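Local coordinates for GDSL-like protein (Collinsella aerofaciens ATCC 25986, PDB 7BXD), which probably hydrolyses acyl ester bonds as a GDSL-like lipase/acylhydrolase of the SGNH hydrolase clan, at residues 35-40 with 218-223. Sequence-based numbering, arbitrary orientation.
Sequences GDSTTW and GLHYSP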
loop_
_atom_site.group_PDB
_atom_site.type_symbol
_atom_site.label_atom_id
_atom_site.label_comp_id
_atom_site.label_asym_id
_atom_site.label_seq_id
_atom_site.Cartn_x
_atom_site.Cartn_y
_atom_site.Cartn_z
ATOM N N GLY A 35 3.944 0.559 -4.272
ATOM C CA GLY A 35 2.540 0.274 -4.071
ATOM C C GLY A 35 1.855 -0.338 -5.277
ATOM O O GLY A 35 2.500 -0.785 -6.240
ATOM N N ASP A 36 0.523 -0.366 -5.205
ATOM C CA ASP A 36 -0.341 -0.969 -6.235
ATOM C C ASP A 36 -1.078 0.153 -6.982
ATOM O O ASP A 36 -0.517 1.253 -7.150
ATOM C CB ASP A 36 -1.208 -2.071 -5.604
ATOM C CG ASP A 36 -2.145 -1.559 -4.509
ATOM O OD1 ASP A 36 -2.483 -0.343 -4.507
ATOM O OD2 ASP A 36 -2.524 -2.373 -3.641
ATOM N N SER A 37 -2.296 -0.113 -7.445
ATOM C CA SER A 37 -3.084 0.924 -8.118
ATOM C C SER A 37 -3.251 2.169 -7.258
ATOM O O SER A 37 -3.409 3.282 -7.796
ATOM C CB SER A 37 -4.492 0.429 -8.452
ATOM O OG SER A 37 -4.493 -0.851 -9.049
ATOM N N THR A 38 -3.332 1.990 -5.931
ATOM C CA THR A 38 -3.569 3.098 -5.008
ATOM C C THR A 38 -2.324 3.913 -4.727
ATOM O O THR A 38 -2.403 4.910 -4.001
ATOM C CB THR A 38 -4.233 2.595 -3.706
ATOM O OG1 THR A 38 -3.396 1.653 -3.005
ATOM C CG2 THR A 38 -5.596 1.967 -3.999
ATOM N N THR A 39 -1.178 3.513 -5.296
ATOM C CA THR A 39 -0.013 4.379 -5.418
ATOM C C THR A 39 0.173 4.862 -6.853
ATOM O O THR A 39 0.468 6.047 -7.068
ATOM C CB THR A 39 1.264 3.662 -4.913
ATOM O OG1 THR A 39 1.134 3.433 -3.502
ATOM C CG2 THR A 39 2.493 4.507 -5.128
ATOM N N TRP A 40 -0.005 3.992 -7.862
ATOM C CA TRP A 40 0.131 4.432 -9.254
ATOM C C TRP A 40 -0.739 5.652 -9.529
ATOM O O TRP A 40 -0.323 6.572 -10.257
ATOM C CB TRP A 40 -0.263 3.300 -10.201
ATOM C CG TRP A 40 -0.002 3.661 -11.650
ATOM C CD1 TRP A 40 1.199 3.602 -12.297
ATOM C CD2 TRP A 40 -0.960 4.153 -12.614
ATOM N NE1 TRP A 40 1.054 4.029 -13.599
ATOM C CE2 TRP A 40 -0.259 4.374 -13.821
ATOM C CE3 TRP A 40 -2.331 4.407 -12.568
ATOM C CZ2 TRP A 40 -0.888 4.868 -14.969
ATOM C CZ3 TRP A 40 -2.972 4.873 -13.710
ATOM C CH2 TRP A 40 -2.238 5.120 -14.893
ATOM N N GLY A 218 -15.454 3.006 -5.231
ATOM C CA GLY A 218 -15.391 2.341 -3.941
ATOM C C GLY A 218 -14.076 1.654 -3.635
ATOM O O GLY A 218 -14.009 0.894 -2.650
ATOM N N LEU A 219 -13.035 1.912 -4.436
ATOM C CA LEU A 219 -11.767 1.197 -4.300
ATOM C C LEU A 219 -10.607 2.138 -4.589
ATOM O O LEU A 219 -9.679 2.278 -3.777
ATOM C CB LEU A 219 -11.759 -0.011 -5.234
ATOM C CG LEU A 219 -10.433 -0.760 -5.417
ATOM C CD1 LEU A 219 -9.939 -1.293 -4.064
ATOM C CD2 LEU A 219 -10.621 -1.903 -6.413
ATOM N N HIS A 220 -10.662 2.804 -5.738
ATOM C CA HIS A 220 -9.671 3.788 -6.134
ATOM C C HIS A 220 -10.084 5.188 -5.678
ATOM O O HIS A 220 -11.074 5.358 -4.964
ATOM C CB HIS A 220 -9.460 3.662 -7.646
ATOM C CG HIS A 220 -9.038 2.281 -8.036
ATOM N ND1 HIS A 220 -9.899 1.368 -8.614
ATOM C CD2 HIS A 220 -7.877 1.615 -7.821
ATOM C CE1 HIS A 220 -9.268 0.221 -8.790
ATOM N NE2 HIS A 220 -8.038 0.344 -8.324
ATOM N N TYR A 221 -9.324 6.198 -6.085
ATOM C CA TYR A 221 -9.498 7.558 -5.607
ATOM C C TYR A 221 -9.571 8.519 -6.782
ATOM O O TYR A 221 -8.853 8.367 -7.783
ATOM C CB TYR A 221 -8.361 7.982 -4.615
ATOM C CG TYR A 221 -8.343 7.102 -3.391
ATOM C CD1 TYR A 221 -7.776 5.818 -3.442
ATOM C CD2 TYR A 221 -8.994 7.481 -2.224
ATOM C CE1 TYR A 221 -7.866 4.944 -2.357
ATOM C CE2 TYR A 221 -9.068 6.623 -1.123
ATOM C CZ TYR A 221 -8.521 5.341 -1.216
ATOM O OH TYR A 221 -8.669 4.471 -0.149
ATOM N N SER A 222 -10.427 9.530 -6.639
ATOM C CA SER A 222 -10.421 10.652 -7.574
ATOM C C SER A 222 -9.203 11.535 -7.306
ATOM O O SER A 222 -8.521 11.385 -6.295
ATOM C CB SER A 222 -11.684 11.472 -7.350
ATOM O OG SER A 222 -11.624 12.005 -6.020
ATOM N N PRO A 223 -8.931 12.514 -8.179
ATOM C CA PRO A 223 -7.858 13.470 -7.855
ATOM C C PRO A 223 -8.046 14.094 -6.467
ATOM O O PRO A 223 -7.086 14.199 -5.691
ATOM C CB PRO A 223 -7.945 14.478 -9.020
ATOM C CG PRO A 223 -8.421 13.625 -10.181
ATOM C CD PRO A 223 -9.443 12.686 -9.562
#
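Similar first torsions place the Ser37 hydroxyl and the His220 ring close together: in both, the first group beyond CB lies anti to the carbonyl carbon. That of His220 (chi1 -57°) brings the edge of the imidazole to Ser37 CB, which lies near the ring plane, 3.5 Å from His220 NE2. That of Ser37 (chi1 -47°) places OG; at 3.8 Å Ser37 OG is too far from His220 NE2 for a hydrogen bond, and the hydroxyl is bonded outside the two segments. Across the ring, His220 ND1 is hydrogen-bonded to Asp217, while Leu219 CG lies over one face of the imidazole, offset toward its rim.

Thr38 divides its branches between two tasks. Its methyl CG2 faces the loop 218-223, 4.1 Å from Leu219 O and equally far from Tyr221 CE1 at the edge of the phenol ring. Its hydroxyl OG1 donates a hydrogen bond of 2.7 Å to Asp36 OD1, on the syn lone pair of that oxygen; the same oxygen accepts from Thr38 N on its anti side, 2.9 Å away, capping the short helix 37-40. With an alanine here, Asp36 OD1 would probably keep only the backbone bond of this pair, and a gap would open beside Tyr221.

The serine in a GDS sequence, facing a histidine that is itself bonded to an aspartate three residues earlier, is consistent with the Ser-His-Asp catalytic triad of SGNH hydrolases, in which the histidine takes the serine proton during acyl transfer.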